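Local coordinates for uncharacterized protein (Streptomyces malaysiense, PDB 6ZYL) that catalyses the beta-hydroxylation of thioholgamide as a non-heme monooxygenase, probably using iron and 2-oxoglutarate, at residues Val41-His46 with Gly207-His212; Val146-Thr151 with Phe232-Ile237; Thr151-Ala156 with Thr227-Phe232; Gly158-Ala163 with Val200-Asp205. All coordinates share one frame; numbering follows the deposited sequence.

Contact 1. Residues Val41-His46 with Gly207-His212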
loop_
_atom_site.group_PDB
_atom_site.type_symbol
_atom_site.label_atom_id
_atom_site.label_comp_id
_atom_site.label_asym_id
_atom_site.label_seq_id
_atom_site.Cartn_x
_atom_site.Cartn_y
_atom_site.Cartn_z
ATOM N N VAL A 41 -4.485 13.267 -4.600
ATOM C CA VAL A 41 -5.001 13.884 -3.384
ATOM C C VAL A 41 -3.794 14.366 -2.587
ATOM O O VAL A 41 -2.776 13.669 -2.497
ATOM C CB VAL A 41 -5.879 12.930 -2.540
ATOM C CG1 VAL A 41 -6.878 12.189 -3.428
ATOM C CG2 VAL A 41 -5.031 11.963 -1.751
ATOM N N ASN A 42 -3.890 15.576 -2.047
ATOM C CA ASN A 42 -2.754 16.165 -1.357
ATOM C C ASN A 42 -2.522 15.465 -0.025
ATOM O O ASN A 42 -3.468 15.099 0.679
ATOM C CB ASN A 42 -2.979 17.662 -1.154
ATOM C CG ASN A 42 -2.819 18.451 -2.442
ATOM O OD1 ASN A 42 -2.149 18.008 -3.378
ATOM N ND2 ASN A 42 -3.432 19.625 -2.497
ATOM N N ALA A 43 -1.250 15.260 0.307
ATOM C CA ALA A 43 -0.871 14.629 1.564
ATOM C C ALA A 43 0.358 15.324 2.138
ATOM O O ALA A 43 0.248 16.146 3.053
ATOM C CB ALA A 43 -0.603 13.138 1.357
ATOM N N LEU A 44 1.529 15.009 1.599
ATOM C CA LEU A 44 2.778 15.600 2.048
ATOM C C LEU A 44 3.196 16.733 1.118
ATOM O O LEU A 44 2.913 16.714 -0.082
ATOM C CB LEU A 44 3.885 14.547 2.101
ATOM C CG LEU A 44 3.999 13.701 3.369
ATOM C CD1 LEU A 44 2.677 13.048 3.717
ATOM C CD2 LEU A 44 5.093 12.648 3.194
ATOM N N THR A 45 3.866 17.729 1.692
ATOM C CA THR A 45 4.513 18.751 0.887
ATOM C C THR A 45 5.738 18.158 0.194
ATOM O O THR A 45 6.202 17.063 0.523
ATOM C CB THR A 45 4.929 19.941 1.752
ATOM O OG1 THR A 45 5.923 19.524 2.697
ATOM C CG2 THR A 45 3.732 20.517 2.497
ATOM N N HIS A 46 6.272 18.898 -0.781
ATOM C CA HIS A 46 7.510 18.464 -1.422
ATOM C C HIS A 46 8.616 18.278 -0.391
ATOM O O HIS A 46 9.391 17.316 -0.462
ATOM C CB HIS A 46 7.944 19.473 -2.486
ATOM C CG HIS A 46 6.985 19.603 -3.628
ATOM N ND1 HIS A 46 7.163 18.946 -4.827
ATOM C CD2 HIS A 46 5.843 20.319 -3.756
ATOM C CE1 HIS A 46 6.168 19.251 -5.643
ATOM N NE2 HIS A 46 5.353 20.079 -5.016
ATOM N N GLY A 207 5.060 13.791 -2.704
ATOM C CA GLY A 207 4.217 14.151 -1.592
ATOM C C GLY A 207 2.743 13.883 -1.825
ATOM O O GLY A 207 2.006 13.636 -0.863
ATOM N N GLN A 208 2.296 13.946 -3.076
ATOM C CA GLN A 208 0.931 13.571 -3.394
ATOM C C GLN A 208 0.786 12.052 -3.352
ATOM O O GLN A 208 1.766 11.301 -3.314
ATOM C CB GLN A 208 0.533 14.096 -4.772
ATOM C CG GLN A 208 0.608 15.604 -4.918
ATOM C CD GLN A 208 0.151 16.073 -6.284
ATOM O OE1 GLN A 208 0.540 15.513 -7.308
ATOM N NE2 GLN A 208 -0.683 17.104 -6.305
ATOM N N CYS A 209 -0.460 11.595 -3.373
ATOM C CA CYS A 209 -0.728 10.168 -3.362
ATOM C C CYS A 209 -1.912 9.865 -4.266
ATOM O O CYS A 209 -2.673 10.751 -4.655
ATOM C CB CYS A 209 -0.998 9.655 -1.942
ATOM S SG CYS A 209 -2.563 10.203 -1.247
ATOM N N SER A 210 -2.035 8.588 -4.610
ATOM C CA SER A 210 -3.174 8.055 -5.334
ATOM C C SER A 210 -3.868 7.043 -4.435
ATOM O O SER A 210 -3.214 6.334 -3.663
ATOM C CB SER A 210 -2.742 7.399 -6.645
ATOM O OG SER A 210 -3.862 6.881 -7.336
ATOM N N VAL A 211 -5.192 6.995 -4.519
ATOM C CA VAL A 211 -6.006 6.045 -3.771
ATOM C C VAL A 211 -6.742 5.190 -4.789
ATOM O O VAL A 211 -7.456 5.722 -5.646
ATOM C CB VAL A 211 -6.998 6.750 -2.833
ATOM C CG1 VAL A 211 -7.616 5.744 -1.868
ATOM C CG2 VAL A 211 -6.314 7.881 -2.083
ATOM N N HIS A 212 -6.569 3.874 -4.709
ATOM C CA HIS A 212 -7.242 2.983 -5.640
ATOM C C HIS A 212 -7.860 1.796 -4.914
ATOM O O HIS A 212 -7.441 1.417 -3.816
ATOM C CB HIS A 212 -6.284 2.507 -6.765
ATOM C CG HIS A 212 -5.150 1.642 -6.303
ATOM N ND1 HIS A 212 -3.841 2.075 -6.295
ATOM C CD2 HIS A 212 -5.123 0.354 -5.886
ATOM C CE1 HIS A 212 -3.059 1.099 -5.868
ATOM N NE2 HIS A 212 -3.813 0.045 -5.611
#

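Contact 2. Residues Val146-Thr151 with Phe232-Ile237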
loop_
_atom_site.group_PDB
_atom_site.type_symbol
_atom_site.label_atom_id
_atom_site.label_comp_id
_atom_site.label_asym_id
_atom_site.label_seq_id
_atom_site.Cartn_x
_atom_site.Cartn_y
_atom_site.Cartn_z
ATOM N N VAL A 146 -3.667 3.502 -0.359
ATOM C CA VAL A 146 -3.110 4.834 -0.567
ATOM C C VAL A 146 -1.671 4.670 -1.034
ATOM O O VAL A 146 -0.836 4.105 -0.318
ATOM C CB VAL A 146 -3.189 5.684 0.711
ATOM C CG1 VAL A 146 -2.537 7.041 0.485
ATOM C CG2 VAL A 146 -4.640 5.842 1.146
ATOM N N TRP A 147 -1.384 5.166 -2.233
ATOM C CA TRP A 147 -0.098 5.010 -2.913
ATOM C C TRP A 147 0.599 6.364 -2.860
ATOM O O TRP A 147 0.326 7.244 -3.681
ATOM C CB TRP A 147 -0.344 4.538 -4.340
ATOM C CG TRP A 147 0.825 4.013 -5.103
ATOM C CD1 TRP A 147 1.481 2.836 -4.899
ATOM C CD2 TRP A 147 1.441 4.627 -6.238
ATOM N NE1 TRP A 147 2.480 2.685 -5.832
ATOM C CE2 TRP A 147 2.478 3.774 -6.664
ATOM C CE3 TRP A 147 1.221 5.821 -6.933
ATOM C CZ2 TRP A 147 3.294 4.077 -7.753
ATOM C CZ3 TRP A 147 2.033 6.121 -8.015
ATOM C CH2 TRP A 147 3.055 5.253 -8.413
ATOM N N VAL A 148 1.491 6.527 -1.888
ATOM C CA VAL A 148 2.126 7.813 -1.619
ATOM C C VAL A 148 3.409 7.919 -2.431
ATOM O O VAL A 148 4.264 7.026 -2.383
ATOM C CB VAL A 148 2.414 7.984 -0.119
ATOM C CG1 VAL A 148 3.064 9.339 0.141
ATOM C CG2 VAL A 148 1.142 7.828 0.696
ATOM N N ALA A 149 3.555 9.024 -3.158
ATOM C CA ALA A 149 4.744 9.282 -3.961
ATOM C C ALA A 149 5.801 9.945 -3.084
ATOM O O ALA A 149 5.640 11.096 -2.665
ATOM C CB ALA A 149 4.406 10.165 -5.160
ATOM N N LEU A 150 6.883 9.216 -2.799
ATOM C CA LEU A 150 8.010 9.810 -2.093
ATOM C C LEU A 150 8.944 10.533 -3.054
ATOM O O LEU A 150 9.586 11.514 -2.667
ATOM C CB LEU A 150 8.771 8.738 -1.315
ATOM C CG LEU A 150 7.986 8.048 -0.197
ATOM C CD1 LEU A 150 8.891 7.099 0.585
ATOM C CD2 LEU A 150 7.342 9.059 0.739
ATOM N N THR A 151 9.041 10.051 -4.291
ATOM C CA THR A 151 9.590 10.792 -5.415
ATOM C C THR A 151 8.450 11.187 -6.347
ATOM O O THR A 151 7.330 10.684 -6.239
ATOM C CB THR A 151 10.619 9.958 -6.190
ATOM O OG1 THR A 151 9.986 8.777 -6.703
ATOM C CG2 THR A 151 11.789 9.568 -5.304
ATOM N N PHE A 232 5.231 4.584 -1.319
ATOM C CA PHE A 232 4.886 3.995 -0.029
ATOM C C PHE A 232 3.381 3.757 -0.036
ATOM O O PHE A 232 2.598 4.714 -0.078
ATOM C CB PHE A 232 5.319 4.922 1.106
ATOM C CG PHE A 232 4.945 4.437 2.472
ATOM C CD1 PHE A 232 5.553 3.320 3.022
ATOM C CD2 PHE A 232 3.996 5.114 3.218
ATOM C CE1 PHE A 232 5.208 2.881 4.287
ATOM C CE2 PHE A 232 3.647 4.680 4.481
ATOM C CZ PHE A 232 4.254 3.563 5.017
ATOM N N ALA A 233 2.980 2.489 -0.012
ATOM C CA ALA A 233 1.585 2.097 -0.161
ATOM C C ALA A 233 1.004 1.684 1.183
ATOM O O ALA A 233 1.646 0.970 1.959
ATOM C CB ALA A 233 1.447 0.947 -1.161
ATOM N N ILE A 234 -0.224 2.125 1.445
ATOM C CA ILE A 234 -0.886 1.910 2.724
ATOM C C ILE A 234 -2.261 1.324 2.451
ATOM O O ILE A 234 -3.066 1.931 1.737
ATOM C CB ILE A 234 -1.025 3.209 3.535
ATOM C CG1 ILE A 234 0.265 4.025 3.494
ATOM C CG2 ILE A 234 -1.410 2.899 4.975
ATOM C CD1 ILE A 234 0.065 5.485 3.889
ATOM N N ASP A 235 -2.534 0.157 3.025
ATOM C CA ASP A 235 -3.848 -0.463 2.921
ATOM C C ASP A 235 -4.701 -0.038 4.109
ATOM O O ASP A 235 -4.377 -0.358 5.258
ATOM C CB ASP A 235 -3.729 -1.983 2.867
ATOM C CG ASP A 235 -3.200 -2.473 1.541
ATOM O OD1 ASP A 235 -3.610 -1.916 0.501
ATOM O OD2 ASP A 235 -2.367 -3.403 1.536
ATOM N N TYR A 236 -5.773 0.697 3.833
ATOM C CA TYR A 236 -6.735 1.102 4.844
ATOM C C TYR A 236 -7.991 0.251 4.713
ATOM O O TYR A 236 -8.453 -0.026 3.603
ATOM C CB TYR A 236 -7.088 2.585 4.708
ATOM C CG TYR A 236 -5.966 3.515 5.119
ATOM C CD1 TYR A 236 -5.801 3.892 6.445
ATOM C CD2 TYR A 236 -5.071 4.011 4.180
ATOM C CE1 TYR A 236 -4.773 4.742 6.825
ATOM C CE2 TYR A 236 -4.042 4.860 4.549
ATOM C CZ TYR A 236 -3.898 5.222 5.873
ATOM O OH TYR A 236 -2.876 6.066 6.243
ATOM N N ILE A 237 -8.529 -0.172 5.857
ATOM C CA ILE A 237 -9.750 -0.963 5.909
ATOM C C ILE A 237 -10.633 -0.404 7.016
ATOM O O ILE A 237 -10.179 0.339 7.888
ATOM C CB ILE A 237 -9.477 -2.464 6.166
ATOM C CG1 ILE A 237 -8.813 -2.657 7.533
ATOM C CG2 ILE A 237 -8.612 -3.054 5.068
ATOM C CD1 ILE A 237 -8.662 -4.115 7.952
#

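Contact 3. Residues Thr151-Ala156 with Thr227-Phe232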
loop_
_atom_site.group_PDB
_atom_site.type_symbol
_atom_site.label_atom_id
_atom_site.label_comp_id
_atom_site.label_asym_id
_atom_site.label_seq_id
_atom_site.Cartn_x
_atom_site.Cartn_y
_atom_site.Cartn_z
ATOM N N THR A 151 9.041 10.051 -4.291
ATOM C CA THR A 151 9.590 10.792 -5.415
ATOM C C THR A 151 8.450 11.187 -6.347
ATOM O O THR A 151 7.330 10.684 -6.239
ATOM C CB THR A 151 10.619 9.958 -6.190
ATOM O OG1 THR A 151 9.986 8.777 -6.703
ATOM C CG2 THR A 151 11.789 9.568 -5.304
ATOM N N ASP A 152 8.744 12.093 -7.279
ATOM C CA ASP A 152 7.826 12.315 -8.388
ATOM C C ASP A 152 7.566 10.998 -9.113
ATOM O O ASP A 152 8.420 10.108 -9.150
ATOM C CB ASP A 152 8.401 13.329 -9.379
ATOM C CG ASP A 152 8.462 14.737 -8.823
ATOM O OD1 ASP A 152 7.671 15.068 -7.915
ATOM O OD2 ASP A 152 9.307 15.518 -9.309
ATOM N N THR A 153 6.378 10.866 -9.695
ATOM C CA THR A 153 6.083 9.783 -10.625
ATOM C C THR A 153 5.820 10.398 -11.993
ATOM O O THR A 153 4.988 11.302 -12.121
ATOM C CB THR A 153 4.892 8.933 -10.168
ATOM O OG1 THR A 153 3.705 9.731 -10.125
ATOM C CG2 THR A 153 5.172 8.333 -8.793
ATOM N N THR A 154 6.548 9.922 -12.999
ATOM C CA THR A 154 6.529 10.488 -14.340
ATOM C C THR A 154 6.199 9.390 -15.341
ATOM O O THR A 154 6.121 8.207 -14.997
ATOM C CB THR A 154 7.877 11.127 -14.693
ATOM O OG1 THR A 154 8.811 10.100 -15.050
ATOM C CG2 THR A 154 8.426 11.916 -13.513
ATOM N N ILE A 155 6.021 9.787 -16.602
ATOM C CA ILE A 155 5.718 8.805 -17.635
ATOM C C ILE A 155 6.882 7.863 -17.901
ATOM O O ILE A 155 6.692 6.831 -18.556
ATOM C CB ILE A 155 5.309 9.482 -18.961
ATOM C CG1 ILE A 155 6.465 10.300 -19.542
ATOM C CG2 ILE A 155 4.085 10.363 -18.759
ATOM C CD1 ILE A 155 6.289 10.646 -21.019
ATOM N N ALA A 156 8.081 8.189 -17.411
ATOM C CA ALA A 156 9.279 7.443 -17.763
ATOM C C ALA A 156 9.992 6.773 -16.595
ATOM O O ALA A 156 10.858 5.926 -16.838
ATOM C CB ALA A 156 10.286 8.360 -18.478
ATOM N N THR A 227 17.160 7.973 -11.877
ATOM C CA THR A 227 16.777 8.210 -10.493
ATOM C C THR A 227 15.708 7.211 -10.081
ATOM O O THR A 227 14.755 6.966 -10.829
ATOM C CB THR A 227 16.270 9.642 -10.303
ATOM O OG1 THR A 227 17.297 10.568 -10.688
ATOM C CG2 THR A 227 15.885 9.892 -8.854
ATOM N N GLY A 228 15.871 6.638 -8.891
ATOM C CA GLY A 228 14.920 5.660 -8.411
ATOM C C GLY A 228 13.563 6.273 -8.120
ATOM O O GLY A 228 13.441 7.446 -7.769
ATOM N N ARG A 229 12.528 5.450 -8.271
ATOM C CA ARG A 229 11.144 5.839 -8.022
ATOM C C ARG A 229 10.684 5.167 -6.736
ATOM O O ARG A 229 10.688 3.935 -6.645
ATOM C CB ARG A 229 10.260 5.435 -9.202
ATOM C CG ARG A 229 8.813 5.870 -9.105
ATOM C CD ARG A 229 7.888 4.736 -9.530
ATOM N NE ARG A 229 7.689 3.776 -8.449
ATOM C CZ ARG A 229 6.800 2.790 -8.471
ATOM N NH1 ARG A 229 6.015 2.621 -9.526
ATOM N NH2 ARG A 229 6.690 1.974 -7.431
ATOM N N PHE A 230 10.295 5.972 -5.749
ATOM C CA PHE A 230 9.958 5.482 -4.415
ATOM C C PHE A 230 8.492 5.764 -4.126
ATOM O O PHE A 230 8.065 6.923 -4.148
ATOM C CB PHE A 230 10.828 6.141 -3.337
ATOM C CG PHE A 230 12.245 5.651 -3.303
ATOM C CD1 PHE A 230 13.133 5.996 -4.306
ATOM C CD2 PHE A 230 12.693 4.861 -2.259
ATOM C CE1 PHE A 230 14.439 5.551 -4.276
ATOM C CE2 PHE A 230 13.997 4.409 -2.224
ATOM C CZ PHE A 230 14.873 4.755 -3.235
ATOM N N ASN A 231 7.733 4.715 -3.819
ATOM C CA ASN A 231 6.333 4.852 -3.447
ATOM C C ASN A 231 6.050 4.024 -2.203
ATOM O O ASN A 231 6.573 2.916 -2.045
ATOM C CB ASN A 231 5.421 4.433 -4.596
ATOM C CG ASN A 231 5.524 5.375 -5.784
ATOM O OD1 ASN A 231 6.423 5.247 -6.615
ATOM N ND2 ASN A 231 4.612 6.338 -5.857
ATOM N N PHE A 232 5.231 4.584 -1.319
ATOM C CA PHE A 232 4.886 3.995 -0.029
ATOM C C PHE A 232 3.381 3.757 -0.036
ATOM O O PHE A 232 2.598 4.714 -0.078
ATOM C CB PHE A 232 5.319 4.922 1.106
ATOM C CG PHE A 232 4.945 4.437 2.472
ATOM C CD1 PHE A 232 5.553 3.320 3.022
ATOM C CD2 PHE A 232 3.996 5.114 3.218
ATOM C CE1 PHE A 232 5.208 2.881 4.287
ATOM C CE2 PHE A 232 3.647 4.680 4.481
ATOM C CZ PHE A 232 4.254 3.563 5.017
#

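Contact 4. Residues Gly158-Ala163 with Val200-Asp205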
loop_
_atom_site.group_PDB
_atom_site.type_symbol
_atom_site.label_atom_id
_atom_site.label_comp_id
_atom_site.label_asym_id
_atom_site.label_seq_id
_atom_site.Cartn_x
_atom_site.Cartn_y
_atom_site.Cartn_z
ATOM N N GLY A 158 8.864 4.641 -14.405
ATOM C CA GLY A 158 8.313 3.360 -14.005
ATOM C C GLY A 158 7.033 3.451 -13.207
ATOM O O GLY A 158 6.813 2.665 -12.279
ATOM N N THR A 159 6.167 4.390 -13.563
ATOM C CA THR A 159 4.982 4.613 -12.757
ATOM C C THR A 159 3.911 3.562 -13.052
ATOM O O THR A 159 3.993 2.785 -14.008
ATOM C CB THR A 159 4.422 6.016 -12.993
ATOM O OG1 THR A 159 3.455 6.319 -11.977
ATOM C CG2 THR A 159 3.763 6.112 -14.362
ATOM N N MET A 160 2.892 3.560 -12.201
ATOM C CA MET A 160 1.757 2.660 -12.306
ATOM C C MET A 160 0.721 3.213 -13.274
ATOM O O MET A 160 0.546 4.428 -13.403
ATOM C CB MET A 160 1.150 2.481 -10.915
ATOM C CG MET A 160 0.014 1.503 -10.773
ATOM S SD MET A 160 -0.163 1.087 -9.016
ATOM C CE MET A 160 -0.407 2.705 -8.282
ATOM N N ARG A 161 0.049 2.302 -13.975
ATOM C CA ARG A 161 -1.075 2.633 -14.840
ATOM C C ARG A 161 -2.344 2.013 -14.271
ATOM O O ARG A 161 -2.322 0.876 -13.793
ATOM C CB ARG A 161 -0.888 2.107 -16.267
ATOM C CG ARG A 161 0.451 2.359 -16.911
ATOM C CD ARG A 161 0.356 2.120 -18.419
ATOM N NE ARG A 161 0.396 0.702 -18.780
ATOM C CZ ARG A 161 1.470 -0.074 -18.656
ATOM N NH1 ARG A 161 2.597 0.425 -18.168
ATOM N NH2 ARG A 161 1.417 -1.349 -19.016
ATOM N N TYR A 162 -3.455 2.739 -14.356
ATOM C CA TYR A 162 -4.744 2.235 -13.904
ATOM C C TYR A 162 -5.633 1.887 -15.093
ATOM O O TYR A 162 -5.538 2.501 -16.159
ATOM C CB TYR A 162 -5.483 3.261 -13.040
ATOM C CG TYR A 162 -4.926 3.493 -11.658
ATOM C CD1 TYR A 162 -4.305 2.476 -10.945
ATOM C CD2 TYR A 162 -5.041 4.738 -11.059
ATOM C CE1 TYR A 162 -3.806 2.703 -9.673
ATOM C CE2 TYR A 162 -4.553 4.972 -9.797
ATOM C CZ TYR A 162 -3.937 3.957 -9.106
ATOM O OH TYR A 162 -3.450 4.216 -7.848
ATOM N N ALA A 163 -6.517 0.910 -14.891
ATOM C CA ALA A 163 -7.574 0.568 -15.844
ATOM C C ALA A 163 -8.890 1.062 -15.249
ATOM O O ALA A 163 -9.462 0.420 -14.364
ATOM C CB ALA A 163 -7.608 -0.933 -16.119
ATOM N N VAL A 200 -4.591 4.829 -17.543
ATOM C CA VAL A 200 -4.308 6.140 -16.970
ATOM C C VAL A 200 -2.998 6.060 -16.200
ATOM O O VAL A 200 -2.899 5.332 -15.204
ATOM C CB VAL A 200 -5.447 6.617 -16.052
ATOM C CG1 VAL A 200 -5.197 8.046 -15.592
ATOM C CG2 VAL A 200 -6.790 6.498 -16.757
ATOM N N ASP A 201 -1.999 6.814 -16.659
ATOM C CA ASP A 201 -0.739 6.926 -15.937
ATOM C C ASP A 201 -0.952 7.672 -14.625
ATOM O O ASP A 201 -1.574 8.737 -14.601
ATOM C CB ASP A 201 0.295 7.663 -16.790
ATOM C CG ASP A 201 1.072 6.740 -17.709
ATOM O OD1 ASP A 201 1.017 5.508 -17.522
ATOM O OD2 ASP A 201 1.751 7.257 -18.620
ATOM N N VAL A 202 -0.422 7.126 -13.534
ATOM C CA VAL A 202 -0.551 7.744 -12.216
ATOM C C VAL A 202 0.624 8.702 -12.050
ATOM O O VAL A 202 1.717 8.304 -11.646
ATOM C CB VAL A 202 -0.601 6.699 -11.101
ATOM C CG1 VAL A 202 -0.857 7.371 -9.760
ATOM C CG2 VAL A 202 -1.675 5.664 -11.400
ATOM N N LEU A 203 0.390 9.974 -12.358
ATOM C CA LEU A 203 1.428 10.999 -12.370
ATOM C C LEU A 203 1.226 11.922 -11.178
ATOM O O LEU A 203 0.187 12.583 -11.067
ATOM C CB LEU A 203 1.392 11.784 -13.679
ATOM C CG LEU A 203 1.459 10.908 -14.932
ATOM C CD1 LEU A 203 1.244 11.733 -16.191
ATOM C CD2 LEU A 203 2.790 10.166 -14.992
ATOM N N LEU A 204 2.225 11.976 -10.302
ATOM C CA LEU A 204 2.095 12.665 -9.031
ATOM C C LEU A 204 3.322 13.517 -8.754
ATOM O O LEU A 204 4.449 13.112 -9.048
ATOM C CB LEU A 204 1.919 11.662 -7.882
ATOM C CG LEU A 204 0.772 10.656 -7.970
ATOM C CD1 LEU A 204 0.926 9.581 -6.903
ATOM C CD2 LEU A 204 -0.556 11.373 -7.828
ATOM N N ASP A 205 3.094 14.698 -8.182
ATOM C CA ASP A 205 4.169 15.419 -7.522
ATOM C C ASP A 205 4.593 14.658 -6.271
ATOM O O ASP A 205 3.771 14.032 -5.596
ATOM C CB ASP A 205 3.724 16.829 -7.135
ATOM C CG ASP A 205 3.499 17.726 -8.336
ATOM O OD1 ASP A 205 3.890 17.343 -9.459
ATOM O OD2 ASP A 205 2.927 18.819 -8.151
#

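Contact 1. Residues Val41-His46 with Gly207-His212
V41 and C209 meet as an antiparallel hydrogen-bonded pair near the edge of the large sheet of a jelly roll, the double-stranded beta-helix fold of the phytanoyl-CoA dioxygenase family. V41 N gives a bond to C209 O at 3.1 Å, and C209 N returns one to V41 O. Both side chains leave on the same face of the sheet. C209 SG sits between its own backbone N and carbonyl carbon (chi1 70°), and V41 CG2 occupies the matching place on its residue, which turns methyl and sulfur toward each other. Their modelled separation, 3.1 Å from V41 CG2 to C209 SG, is short enough to be doubtful in detail. V211 CG2 approaches the same V41 methyl, CG2, at 4.3 Å, while A43 and V211 also pack against helix 93-103.

N42 and Q208 run alongside one another, pointing the same way with amide planes 27° apart. A weak bond links Q208 NE2 to N42 OD1 at 3.4 Å; Q208 OE1 turns to the backbone N of D205. Farther along, L44 N reaches G207 O at 2.9 Å from above the carbonyl plane. G207 can come this close because it lacks a side chain, its CA lying 3.2 Å from L44 O. The chemistry implies a join fixed mainly by backbone bonds, with a buried apolar cluster and only a weak amide pairing added.

Contact 2. Residues Val146-Thr151 with Phe232-Ile237
V146 and V148 pair antiparallel with I234 and F232 in the large, mixed sheet of the jelly roll, where strands 143-149 and 229-237 lie side by side. Four short backbone bonds join them, from V146 N to I234 O at 2.7 Å through to F232 N to V148 O at 2.8 Å.

The tight packing is on the face carrying the valines. V146 CG2, anti to its carbonyl carbon and beside the backbone N, approaches the Y236 ring obliquely, 3.6 Å from Y236 CD2 and equally near CE2. V148 CG2 meets the end of the isoleucine, I234 CD1, at 4.1 Å, and L150 CD1 reaches F232 CB at 4.2 Å. Helix 93-103 packs against this face through V146 and Y236, and the Y236 hydroxyl is hydrogen-bonded to the carbonyl of V90.

The other face is more loosely joined. W147 and A233 form the non-hydrogen-bonded pair between the two bonded ones, and their side chains barely meet. The indole instead borders a pocket holding a tartaric acid molecule, probably from the crystallisation liquor, to which W147 NE1 is hydrogen-bonded. Against A233 the indole offers only its edge: A233 CB lies near the indole plane, 4.2 Å from W147 CD1.

Contact 3. Residues Thr151-Ala156 with Thr227-Phe232
T151 uses its side-chain oxygen where a strand would use a carbonyl: F230 N donates to T151 OG1 at 3.0 Å, with a nearly straight N-H...O angle of 167°. The hydroxyl can serve because OG1 lies between the backbone N and the carbonyl carbon of its own residue (chi1 61°), while its proton goes to D152 O, 3.2 Å from OG1. T151 N completes the pairing by donating along a lone pair of F230 O at 3.3 Å. The oxygen is thus gripped on both its accepting and its donating side.

The methyl of the same residue packs: T151 CG2 meets the F230 ring obliquely, 3.9 Å from F230 CD1, and lies 3.6 Å from G228 O. Helix 46-66 adds L53 against both T151 and F230. A valine at T151 would probably leave F230 N without its acceptor and D152 O without the hydroxyl bond.

These bonds lie where the chain, past strand 143-149 of the jelly-roll sheet, parts from strand 229-237 and enters the loop toward strand 160-162. There the T153 and N231 side chains meet at a slant, T153 CG2 3.6 Å from N231 ND2. N231 CG in turn lies 3.5 Å above the plane of the R229 guanidinium, offset toward its rim. R229 NH2 bonds to F115 O and to a bound tartaric acid, while farther along the loop A156 N returns to T154 OG1 at 3.1 Å in an ST turn.

Contact 4. Residues Gly158-Ala163 with Val200-Asp205
V202 and Y162 form the centre of this contact through a CH-pi interaction. V202 CG2 sits over one face of the tyrosine ring, 3.5 Å from the Y162 ring centroid and 18° off the normal, displaced a little toward the rim. The methyl gets there because it is anti to the carbonyl carbon of V202, beside the backbone N. V202 N donates to M160 O at 2.9 Å, with the donor almost on the C=O axis. The tyrosine is fixed at its far end as well: its hydroxyl bonds to S210 OG and H212 ND1, and its ring stacks with F37.

V200 secures the other end. Y162 N donates to V200 O at 2.8 Å and V200 N answers to Y162 O, the hydrogen-bonded pair that joins the edge strand 200-201 to its inner neighbour 160-162 in the small antiparallel sheet of the jelly roll. On the other face R161 and D201 run alongside each other, with R161 CG 3.3 Å from D201 OD1; their charged ends do not meet, and R161 NE makes its salt bridge to E196.

T159 OG1, anti to its backbone N (chi1 -167°), donates to V202 O at 2.7 Å, and the hydroxyl of T153 bonds to the same oxygen. Replacing T159 by an alanine would probably leave the V202 carbonyl oxygen with one hydroxyl partner fewer and this end of the pairing less firmly held. M160 and Y162 also touch H218, whose sequence position is consistent with the distal iron-binding histidine of relatives. Polar and apolar grips thus combine near what is probably the iron site, as in relatives: the V202 carbonyl takes two hydroxyls, and the Y162 ring is held at face and hydroxyl.

How the contacts relate
From the N terminus, residues 41-46 are the first to find a distant partner: contact 1 closes a loop of 160 residues by setting the edge of the large sheet against 207-212. Before that loop closes, 146-151 and then 151-156 open contacts 2 and 3, whose partners come after 212, so both cross contact 1. Contact 3 lies within contact 2, and the two share T151 and F232. Contact 4, with only 36 residues between its segments, falls inside all three and belongs to the small sheet. S210 O meets W147 N between contacts 1 and 2, T153 N meets L204 O between contacts 3 and 4, and W147 packs on M160 and V202, tying the two sheets together.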